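PDB 7CNE: sphingomyelinase C from Streptomyces griseocarneus, which belongs to the endonuclease/exonuclease/phosphatase family and has the layered alpha/beta sandwich fold of DNase I-like enzymes. Local coordinates for residues A[46-51]-A[104-109]; A[11-16]-A[292-297]. All coordinates share one frame; numbering follows the deposited sequence.

Interactions 1 and 2 lie in the same mixed sheet, one of the two main sheets of the DNase I-like fold. Their centres are about 10 Å apart. Strands 48-54 and 12-19 are parallel neighbours and join the two contacts; 103-106 and 293-297 each add an antiparallel strand on the outer side of this pair. Probable backbone hydrogen bonds connect D47 N to K11 O and V50 N to L13 O, both at 2.8 Å. V49 CG1 also packs on L13 CD2 at 3.7 Å. N16, in 11-16, hydrogen-bonds through ND2 to E53 and D194, at the end of the strands where relatives of this fold usually have their active site.

Interaction 1: A[46-51]-A[104-109]; sequences NDVVVL and VLSKWP
The W108 indole meets the D47 side chain at its edge. D47 CB lies in the ring plane, and K107 CG sits over one face, 4.0 Å above the plane and offset toward the rim. The carboxylate and the ring are turned 35° against each other. This pair closes one end of an antiparallel strand pairing, 48-51 with 104-106, in a main sheet of the DNase I-like alpha/beta sandwich. W108 NE1 donates to D47 OD1 at 2.7 Å, with an N-H...O angle of 166°. The acceptor is close to the ring plane, but the donor stands above the carboxylate plane. With D47 CG anti to the carbonyl carbon (chi1 -68°), the carboxylate runs alongside the indole and places OD1 at its N-H edge. A water also donates to OD1. K11 N holds OD2, so both carboxylate oxygens have partners.

The backbones continue the contact. K107 N donates to D47 O at 3.0 Å. V49 and L105 form the hydrogen-bonded pair, with V49 N to L105 O and L105 N to V49 O both 2.8 Å. The flanking pairs, V48 with S106 and V50 with V104, are non-hydrogen-bonded.

V48, V50, V104 and S106 share one face. There V48 CG1 touches V104 CG1 at 3.9 Å, and V50 CG2 lies alongside V104 CG2 at 4.2 Å. V48, V104 and S106 also rest on strand 131-139 of the second sheet, on V135 and L137. V49 and L105 point to the other face, where L51 CD1 meets L105 CD1 at 4.2 Å. L51 and L105 also touch helix 57-66. From the last residue of the strand, S106 OG donates to W108 O just beyond it at 2.7 Å, in the carbonyl plane and on a lone pair.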
loop_
_atom_site.group_PDB
_atom_site.type_symbol
_atom_site.label_atom_id
_atom_site.label_comp_id
_atom_site.label_asym_id
_atom_site.label_seq_id
_atom_site.Cartn_x
_atom_site.Cartn_y
_atom_site.Cartn_z
ATOM N N ASN A 46 -5.089 -5.380 -13.761
ATOM C CA ASN A 46 -5.497 -5.778 -12.427
ATOM C C ASN A 46 -6.989 -5.549 -12.225
ATOM O O ASN A 46 -7.646 -4.835 -12.981
ATOM C CB ASN A 46 -4.690 -5.011 -11.378
ATOM C CG ASN A 46 -3.209 -5.201 -11.565
ATOM O OD1 ASN A 46 -2.702 -6.313 -11.423
ATOM N ND2 ASN A 46 -2.508 -4.130 -11.911
ATOM N N ASP A 47 -7.518 -6.149 -11.159
ATOM C CA ASP A 47 -8.867 -5.839 -10.707
ATOM C C ASP A 47 -8.887 -4.741 -9.646
ATOM O O ASP A 47 -9.810 -3.917 -9.618
ATOM C CB ASP A 47 -9.512 -7.105 -10.159
ATOM C CG ASP A 47 -9.766 -8.111 -11.246
ATOM O OD1 ASP A 47 -10.652 -7.827 -12.069
ATOM O OD2 ASP A 47 -9.063 -9.144 -11.292
ATOM N N VAL A 48 -7.900 -4.737 -8.761
ATOM C CA VAL A 48 -7.804 -3.765 -7.672
ATOM C C VAL A 48 -6.360 -3.305 -7.604
ATOM O O VAL A 48 -5.438 -4.111 -7.782
ATOM C CB VAL A 48 -8.252 -4.371 -6.320
ATOM C CG1 VAL A 48 -8.167 -3.343 -5.192
ATOM C CG2 VAL A 48 -9.671 -4.953 -6.424
ATOM N N VAL A 49 -6.162 -2.003 -7.371
ATOM C CA VAL A 49 -4.842 -1.412 -7.173
ATOM C C VAL A 49 -4.864 -0.660 -5.848
ATOM O O VAL A 49 -5.758 0.164 -5.612
ATOM C CB VAL A 49 -4.439 -0.468 -8.331
ATOM C CG1 VAL A 49 -3.063 0.177 -8.051
ATOM C CG2 VAL A 49 -4.412 -1.223 -9.669
ATOM N N VAL A 50 -3.901 -0.961 -4.978
ATOM C CA VAL A 50 -3.721 -0.260 -3.708
ATOM C C VAL A 50 -2.367 0.439 -3.757
ATOM O O VAL A 50 -1.325 -0.217 -3.910
ATOM C CB VAL A 50 -3.810 -1.208 -2.498
ATOM C CG1 VAL A 50 -3.705 -0.414 -1.197
ATOM C CG2 VAL A 50 -5.123 -1.991 -2.513
ATOM N N LEU A 51 -2.380 1.762 -3.616
ATOM C CA LEU A 51 -1.177 2.573 -3.658
ATOM C C LEU A 51 -0.841 3.102 -2.272
ATOM O O LEU A 51 -1.733 3.425 -1.485
ATOM C CB LEU A 51 -1.347 3.757 -4.612
ATOM C CG LEU A 51 -1.713 3.386 -6.052
ATOM C CD1 LEU A 51 -1.880 4.672 -6.866
ATOM C CD2 LEU A 51 -0.619 2.502 -6.642
ATOM N N VAL A 104 -7.252 3.403 -2.977
ATOM C CA VAL A 104 -7.650 2.130 -3.572
ATOM C C VAL A 104 -8.416 2.421 -4.851
ATOM O O VAL A 104 -9.379 3.197 -4.834
ATOM C CB VAL A 104 -8.525 1.284 -2.622
ATOM C CG1 VAL A 104 -8.950 -0.017 -3.310
ATOM C CG2 VAL A 104 -7.795 1.001 -1.307
ATOM N N LEU A 105 -8.001 1.773 -5.946
ATOM C CA LEU A 105 -8.609 1.908 -7.265
ATOM C C LEU A 105 -9.152 0.553 -7.697
ATOM O O LEU A 105 -8.529 -0.490 -7.446
ATOM C CB LEU A 105 -7.588 2.409 -8.313
ATOM C CG LEU A 105 -6.486 3.363 -7.824
ATOM C CD1 LEU A 105 -5.437 3.672 -8.926
ATOM C CD2 LEU A 105 -7.080 4.652 -7.279
ATOM N N SER A 106 -10.295 0.560 -8.370
ATOM C CA SER A 106 -10.989 -0.687 -8.635
ATOM C C SER A 106 -11.658 -0.654 -9.998
ATOM O O SER A 106 -12.303 0.335 -10.355
ATOM C CB SER A 106 -12.035 -0.954 -7.544
ATOM O OG SER A 106 -12.754 -2.133 -7.819
ATOM N N LYS A 107 -11.497 -1.750 -10.740
ATOM C CA LYS A 107 -12.273 -1.999 -11.948
ATOM C C LYS A 107 -13.750 -2.221 -11.632
ATOM O O LYS A 107 -14.618 -1.932 -12.466
ATOM C CB LYS A 107 -11.660 -3.211 -12.667
ATOM C CG LYS A 107 -12.498 -3.824 -13.755
ATOM C CD LYS A 107 -11.774 -4.996 -14.394
ATOM C CE LYS A 107 -12.609 -5.573 -15.518
ATOM N NZ LYS A 107 -11.907 -6.719 -16.138
ATOM N N TRP A 108 -14.058 -2.706 -10.430
ATOM C CA TRP A 108 -15.364 -3.149 -9.961
ATOM C C TRP A 108 -16.018 -2.097 -9.072
ATOM O O TRP A 108 -15.328 -1.423 -8.304
ATOM C CB TRP A 108 -15.217 -4.467 -9.197
ATOM C CG TRP A 108 -14.531 -5.486 -10.064
ATOM C CD1 TRP A 108 -13.194 -5.780 -10.105
ATOM C CD2 TRP A 108 -15.151 -6.309 -11.053
ATOM N NE1 TRP A 108 -12.948 -6.744 -11.066
ATOM C CE2 TRP A 108 -14.136 -7.088 -11.653
ATOM C CE3 TRP A 108 -16.472 -6.472 -11.490
ATOM C CZ2 TRP A 108 -14.403 -8.017 -12.663
ATOM C CZ3 TRP A 108 -16.731 -7.398 -12.495
ATOM C CH2 TRP A 108 -15.704 -8.154 -13.067
ATOM N N PRO A 109 -17.341 -1.955 -9.189
ATOM C CA PRO A 109 -18.054 -0.910 -8.442
ATOM C C PRO A 109 -17.806 -0.989 -6.944
ATOM O O PRO A 109 -17.794 -2.071 -6.349
ATOM C CB PRO A 109 -19.527 -1.184 -8.769
ATOM C CG PRO A 109 -19.478 -1.851 -10.123
ATOM C CD PRO A 109 -18.243 -2.721 -10.070
HETATM O O HOH W 1 -11.046 -8.570 -14.613
#

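Interaction 2: A[11-16]-A[292-297]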
loop_
_atom_site.group_PDB
_atom_site.type_symbol
_atom_site.label_atom_id
_atom_site.label_comp_id
_atom_site.label_asym_id
_atom_site.label_seq_id
_atom_site.Cartn_x
_atom_site.Cartn_y
_atom_site.Cartn_z
ATOM N N LYS A 11 -7.274 -10.182 -9.315
ATOM C CA LYS A 11 -5.865 -9.821 -9.413
ATOM C C LYS A 11 -5.655 -8.499 -8.685
ATOM O O LYS A 11 -6.296 -7.502 -9.029
ATOM C CB LYS A 11 -5.465 -9.676 -10.879
ATOM C CG LYS A 11 -4.037 -10.032 -11.219
ATOM C CD LYS A 11 -4.007 -10.632 -12.625
ATOM C CE LYS A 11 -2.664 -11.257 -12.926
ATOM N NZ LYS A 11 -1.882 -10.465 -13.926
ATOM N N VAL A 12 -4.762 -8.475 -7.696
ATOM C CA VAL A 12 -4.623 -7.293 -6.841
ATOM C C VAL A 12 -3.176 -6.822 -6.841
ATOM O O VAL A 12 -2.263 -7.599 -6.529
ATOM C CB VAL A 12 -5.102 -7.565 -5.405
ATOM C CG1 VAL A 12 -4.936 -6.301 -4.548
ATOM C CG2 VAL A 12 -6.578 -8.028 -5.426
ATOM N N LEU A 13 -2.971 -5.550 -7.186
ATOM C CA LEU A 13 -1.657 -4.913 -7.139
ATOM C C LEU A 13 -1.531 -4.065 -5.880
ATOM O O LEU A 13 -2.438 -3.298 -5.548
ATOM C CB LEU A 13 -1.432 -4.033 -8.375
ATOM C CG LEU A 13 -0.304 -2.999 -8.332
ATOM C CD1 LEU A 13 1.081 -3.674 -8.398
ATOM C CD2 LEU A 13 -0.461 -1.985 -9.469
ATOM N N THR A 14 -0.407 -4.192 -5.183
ATOM C CA THR A 14 -0.051 -3.221 -4.161
ATOM C C THR A 14 1.279 -2.602 -4.561
ATOM O O THR A 14 2.195 -3.315 -4.980
ATOM C CB THR A 14 -0.005 -3.839 -2.742
ATOM O OG1 THR A 14 0.351 -2.833 -1.796
ATOM C CG2 THR A 14 0.971 -5.013 -2.625
ATOM N N TYR A 15 1.373 -1.273 -4.458
ATOM C CA TYR A 15 2.547 -0.552 -4.949
ATOM C C TYR A 15 2.776 0.715 -4.141
ATOM O O TYR A 15 1.907 1.593 -4.084
ATOM C CB TYR A 15 2.389 -0.199 -6.428
ATOM C CG TYR A 15 3.639 0.382 -7.056
ATOM C CD1 TYR A 15 4.879 -0.238 -6.903
ATOM C CD2 TYR A 15 3.577 1.555 -7.809
ATOM C CE1 TYR A 15 6.030 0.289 -7.509
ATOM C CE2 TYR A 15 4.703 2.085 -8.406
ATOM C CZ TYR A 15 5.926 1.459 -8.257
ATOM O OH TYR A 15 7.034 2.014 -8.873
ATOM N N ASN A 16 3.957 0.822 -3.542
ATOM C CA ASN A 16 4.368 2.037 -2.846
ATOM C C ASN A 16 4.989 2.972 -3.881
ATOM O O ASN A 16 6.058 2.679 -4.418
ATOM C CB ASN A 16 5.350 1.699 -1.727
ATOM C CG ASN A 16 5.771 2.922 -0.913
ATOM O OD1 ASN A 16 5.990 4.003 -1.463
ATOM N ND2 ASN A 16 5.905 2.745 0.406
ATOM N N PRO A 292 6.539 -3.429 -7.302
ATOM C CA PRO A 292 5.130 -3.815 -7.210
ATOM C C PRO A 292 4.983 -5.286 -6.843
ATOM O O PRO A 292 5.805 -6.134 -7.204
ATOM C CB PRO A 292 4.595 -3.539 -8.621
ATOM C CG PRO A 292 5.813 -3.709 -9.509
ATOM C CD PRO A 292 6.934 -3.100 -8.684
ATOM N N VAL A 293 3.923 -5.580 -6.098
ATOM C CA VAL A 293 3.547 -6.945 -5.765
ATOM C C VAL A 293 2.181 -7.202 -6.381
ATOM O O VAL A 293 1.226 -6.458 -6.124
ATOM C CB VAL A 293 3.524 -7.177 -4.246
ATOM C CG1 VAL A 293 2.864 -8.518 -3.916
ATOM C CG2 VAL A 293 4.937 -7.104 -3.695
ATOM N N ILE A 294 2.091 -8.234 -7.206
ATOM C CA ILE A 294 0.850 -8.604 -7.863
ATOM C C ILE A 294 0.390 -9.916 -7.257
ATOM O O ILE A 294 1.144 -10.898 -7.223
ATOM C CB ILE A 294 1.017 -8.708 -9.384
ATOM C CG1 ILE A 294 1.291 -7.315 -9.964
ATOM C CG2 ILE A 294 -0.242 -9.333 -10.008
ATOM C CD1 ILE A 294 1.845 -7.330 -11.364
ATOM N N ALA A 295 -0.839 -9.922 -6.760
ATOM C CA ALA A 295 -1.418 -11.069 -6.084
ATOM C C ALA A 295 -2.547 -11.650 -6.912
ATOM O O ALA A 295 -3.374 -10.910 -7.450
ATOM C CB ALA A 295 -1.960 -10.675 -4.716
ATOM N N GLY A 296 -2.618 -12.974 -6.970
ATOM C CA GLY A 296 -3.730 -13.601 -7.657
ATOM C C GLY A 296 -3.621 -15.105 -7.571
ATOM O O GLY A 296 -2.598 -15.657 -7.155
ATOM N N ALA A 297 -4.709 -15.764 -7.964
ATOM C CA ALA A 297 -4.722 -17.217 -7.984
ATOM C C ALA A 297 -3.756 -17.706 -9.050
ATOM O O ALA A 297 -3.786 -17.245 -10.196
ATOM C CB ALA A 297 -6.129 -17.752 -8.253
#
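V12 O accepts the shortest hydrogen bond of this contact, from A295 N at 2.7 Å. The return bond, V12 N to A295 O, completes a hydrogen-bonded pair in the antiparallel pairing of 12-16 with 293-297. These are central strands of a main sheet in the DNase I-like sandwich, and they bring the two ends of the chain together. T14 and V293 form the next hydrogen-bonded pair. The bond from V293 N to T14 O, 3.1 Å long, is almost straight, 178° at the hydrogen. L13 and I294 form the non-hydrogen-bonded pair between them.

V12, T14, V293 and A295 face strand 247-251 of the second sheet, and all but V293 touch V249 there. A T14 chi1 of 180° sends OG1 to Q52 NE2 and puts the methyl CG2 between backbone N and carbonyl carbon, 3.7 Å from V293 CB.

On the opposite face the tip of L13 does the touching. The L13 side chain crosses that of P292, with L13 CD1 3.5 Å from P292 CB. CD1 also meets I294 CG1 at 4.0 Å. P292 also packs on F42, whose ring meets that of Y15. Alongside P292, the Y15 ring brings CE1 to 3.7 Å from P292 CD.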